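Local coordinates for protein putative nucleotide-diphospho-sugar transferase (Desulfovibrio desulfuricans subsp. desulfuricans, PDB 3CGX) that probably transfers a sugar from a nucleotide-diphosphate donor, in the manner of GT-A-type glycosyltransferases, to an acceptor that is not known, at residues A94-K97 with A98-G102; V192-V195 with W196-N199. All blocks are in the same frame, centred on the assembly; numbering follows the deposited sequence.

Interaction 1 (A94-K97 with A98-G102); sequences AMQK and AFDDG
The F99 ring approaches M95, one turn back along the helix, obliquely: its CD2 lies 3.2 Å from M95 O, and CE2 comes within 4.5 Å of the selenomethionine methyl CE, a loose apolar touch at one side of the ring. Outside the helix the phenyl group meets the ring of F153 with the planes at about 45°, and it also touches V106 and F148. A second flat group, the D101 carboxylate, faces the lysine of the turn before. K97 NZ sits 2.9 Å from D101 OD2 and uses the syn lone pair of that oxygen; a weaker bond of 3.2 Å runs from NZ to D101 OD1, so both oxygens share one ammonium group in an i to i+4 salt bridge. The lysine chain gets there by bending twice, at chi2 (77°) and again at chi4, which carries NZ forward along the helix to the carboxylate. All of this belongs to the last turns of helix 87-100, which packs against the central mixed sheet: M95 reaches strands 5-11, 105-109 and 143-149, and A98 lies on V106, while K97 and D100 are exposed. The backbone carries the usual i to i+4 bonds, among them D100 N to Q96 O at 2.9 Å. The bond from D101 N to K97 O is short, 2.8 Å, but more bent, with an N-H...O angle of 138°. Beyond it G102 leaves helical geometry with a positive phi, and two bonds back into the last turn identify a Schellman motif. One of these is G102 N to F99 O, 2.9 Å; F99 O also accepts from K150 NZ.

Interaction 2 (V192-V195 with W196-N199); sequences VDTV and WDLN
T194 and D197 cross obliquely and form a capping box at the start of helix 195-204, each side chain bonding to backbone of the other's segment. T194 is the N-cap: OG1 lies between its own backbone N and carbonyl carbon (chi1 71°), which turns it back over the first turn's N-H groups, where it accepts a nearly straight bond from D197 N (3.2 Å, 168°) and a weak one from W196 N. In return, D197 OD2 accepts two backbone N-H groups. D193 N meets D197 OD2 at 3.0 Å on the anti side, close to the carboxylate plane, whereas T194 N reaches OD2 from above that plane at 3.1 Å. The paired donors would help fix the carboxylate's rotation, and its OD1 is held from outside by N190 ND2. Beneath the polar box, V192 CG1 packs on L198 CD1 at 3.9 Å; F39 covers V192, and L23 and L35 cover L198, joining the turn to helices 21-27 and 29-47. At the outer side the W196 indole has V195 CG1 over one face, with T194 OG1 placed obliquely to the ring. L198 N bonds to T194 O, the first bond of the helix, and N199 N to V195 O is the next; the N199 amide turns away toward I226 O, D230 and R203. A water lies 2.7 Å from T194 OG1 and donates weakly to D197 OD1 at 3.4 Å.

The two contacts treat opposite ends of two helices: interaction 1 the C-terminal turns of 87-100, interaction 2 the N-terminal turn of 195-204. They share no element; their centres are 34 Å apart, on opposite sides of the chain's centre, with nearest atoms about 20 Å apart. Each is partly buried, having an apolar side and a polar outer side. In interaction 1 the apolar side rests on the central sheet, and its one salt bridge, K97 with D101, joins two side chains. In interaction 2 the apolar side meets other helices, and the polar side chains bond mainly to backbone N-H groups at the helix start and in the loop leading into it.

Interaction 1 (A94-K97 with A98-G102)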
# COMPACT_ATOMS: atom_id res chain seq x y z
N ALA A 94 -1.77 13.48 -3.65
CA ALA A 94 -2.73 12.89 -2.70
C ALA A 94 -2.43 13.40 -1.27
O ALA A 94 -3.32 13.81 -0.51
CB ALA A 94 -2.69 11.36 -2.79
N MSE A 95 -1.16 13.43 -0.91
CA MSE A 95 -0.79 13.91 0.42
C MSE A 95 -1.06 15.42 0.59
O MSE A 95 -1.59 15.89 1.61
CB MSE A 95 0.69 13.61 0.66
CG MSE A 95 1.01 12.14 0.63
SE MSE A 95 2.71 11.66 1.55
CE MSE A 95 1.92 11.83 3.31
N GLN A 96 -0.72 16.16 -0.46
CA GLN A 96 -0.91 17.60 -0.47
C GLN A 96 -2.37 17.92 -0.30
O GLN A 96 -2.74 18.81 0.44
CB GLN A 96 -0.37 18.23 -1.76
CG GLN A 96 -0.56 19.74 -1.75
CD GLN A 96 0.31 20.42 -0.70
OE1 GLN A 96 -0.19 20.95 0.29
NE2 GLN A 96 1.62 20.37 -0.89
N LYS A 97 -3.21 17.14 -0.96
CA LYS A 97 -4.66 17.33 -0.89
C LYS A 97 -5.20 17.06 0.51
O LYS A 97 -6.09 17.79 1.03
CB LYS A 97 -5.34 16.41 -1.89
CG LYS A 97 -6.83 16.26 -1.76
CD LYS A 97 -7.61 17.42 -2.28
CE LYS A 97 -9.08 17.00 -2.43
NZ LYS A 97 -9.64 16.28 -1.24
N ALA A 98 -4.67 16.01 1.12
CA ALA A 98 -5.11 15.62 2.47
C ALA A 98 -4.75 16.71 3.49
O ALA A 98 -5.56 17.06 4.35
CB ALA A 98 -4.53 14.23 2.87
N PHE A 99 -3.58 17.29 3.33
CA PHE A 99 -3.14 18.35 4.22
C PHE A 99 -3.99 19.58 3.96
O PHE A 99 -4.36 20.28 4.88
CB PHE A 99 -1.64 18.65 4.06
CG PHE A 99 -0.75 17.60 4.67
CD1 PHE A 99 -0.95 17.19 5.98
CD2 PHE A 99 0.28 17.04 3.95
CE1 PHE A 99 -0.16 16.26 6.54
CE2 PHE A 99 1.07 16.07 4.52
CZ PHE A 99 0.85 15.68 5.81
N ASP A 100 -4.26 19.86 2.69
CA ASP A 100 -5.15 20.99 2.33
C ASP A 100 -6.54 20.80 2.94
O ASP A 100 -7.21 21.76 3.30
CB ASP A 100 -5.32 21.11 0.82
CG ASP A 100 -4.08 21.61 0.13
OD1 ASP A 100 -3.11 22.03 0.81
OD2 ASP A 100 -4.08 21.59 -1.12
N ASP A 101 -6.96 19.56 3.04
CA ASP A 101 -8.26 19.23 3.61
C ASP A 101 -8.25 19.46 5.12
O ASP A 101 -9.30 19.44 5.76
CB ASP A 101 -8.67 17.75 3.38
CG ASP A 101 -9.01 17.43 1.92
OD1 ASP A 101 -9.12 18.37 1.10
OD2 ASP A 101 -9.11 16.20 1.62
N GLY A 102 -7.07 19.64 5.69
CA GLY A 102 -6.98 19.94 7.12
C GLY A 102 -6.45 18.84 8.02
O GLY A 102 -6.45 19.01 9.23

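Interaction 2 (V192-V195 with W196-N199)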
# COMPACT_ATOMS: atom_id res chain seq x y z
N VAL A 192 4.12 -8.37 -2.28
CA VAL A 192 3.88 -9.63 -2.94
C VAL A 192 3.65 -9.37 -4.44
O VAL A 192 2.60 -8.88 -4.85
CB VAL A 192 2.71 -10.43 -2.27
CG1 VAL A 192 2.49 -11.76 -3.03
CG2 VAL A 192 2.99 -10.68 -0.77
N ASP A 193 4.69 -9.65 -5.21
CA ASP A 193 4.75 -9.40 -6.67
C ASP A 193 4.80 -10.71 -7.48
O ASP A 193 4.10 -10.86 -8.45
CB ASP A 193 6.00 -8.57 -6.99
CG ASP A 193 6.19 -8.27 -8.52
OD1 ASP A 193 5.18 -7.98 -9.20
OD2 ASP A 193 7.39 -8.29 -9.01
N THR A 194 5.66 -11.63 -7.08
CA THR A 194 5.93 -12.84 -7.86
C THR A 194 5.36 -14.08 -7.18
O THR A 194 4.96 -14.02 -6.03
CB THR A 194 7.44 -13.07 -8.04
OG1 THR A 194 8.00 -13.48 -6.78
CG2 THR A 194 8.20 -11.81 -8.62
N VAL A 195 5.38 -15.20 -7.89
CA VAL A 195 4.88 -16.44 -7.30
C VAL A 195 5.77 -16.83 -6.10
O VAL A 195 5.31 -17.46 -5.13
CB VAL A 195 4.78 -17.59 -8.34
CG1 VAL A 195 6.19 -18.11 -8.82
CG2 VAL A 195 3.90 -18.74 -7.73
N TRP A 196 7.04 -16.44 -6.15
CA TRP A 196 7.96 -16.76 -5.06
C TRP A 196 7.51 -15.98 -3.81
O TRP A 196 7.42 -16.52 -2.70
CB TRP A 196 9.39 -16.39 -5.42
CG TRP A 196 9.96 -16.96 -6.73
CD1 TRP A 196 10.38 -16.25 -7.81
CD2 TRP A 196 10.22 -18.32 -7.04
NE1 TRP A 196 10.85 -17.06 -8.78
CE2 TRP A 196 10.80 -18.35 -8.33
CE3 TRP A 196 10.04 -19.52 -6.35
CZ2 TRP A 196 11.19 -19.55 -8.98
CZ3 TRP A 196 10.42 -20.69 -6.96
CH2 TRP A 196 11.00 -20.70 -8.27
N ASP A 197 7.21 -14.70 -3.98
CA ASP A 197 6.71 -13.88 -2.89
C ASP A 197 5.41 -14.46 -2.31
O ASP A 197 5.19 -14.44 -1.09
CB ASP A 197 6.42 -12.44 -3.36
CG ASP A 197 7.62 -11.70 -3.85
OD1 ASP A 197 8.73 -11.94 -3.39
OD2 ASP A 197 7.42 -10.85 -4.68
N LEU A 198 4.55 -14.97 -3.20
CA LEU A 198 3.26 -15.57 -2.79
C LEU A 198 3.50 -16.85 -1.96
O LEU A 198 2.79 -17.12 -0.96
CB LEU A 198 2.38 -15.89 -4.01
CG LEU A 198 0.90 -16.22 -3.78
CD1 LEU A 198 0.17 -14.92 -3.40
CD2 LEU A 198 0.19 -16.86 -5.01
N ASN A 199 4.47 -17.64 -2.41
CA ASN A 199 4.85 -18.85 -1.68
C ASN A 199 5.32 -18.54 -0.24
O ASN A 199 4.93 -19.21 0.73
CB ASN A 199 5.92 -19.60 -2.45
CG ASN A 199 6.38 -20.85 -1.75
OD1 ASN A 199 7.30 -20.79 -0.94
ND2 ASN A 199 5.83 -22.03 -2.14
O HOH W 1 10.49 -12.73 -6.19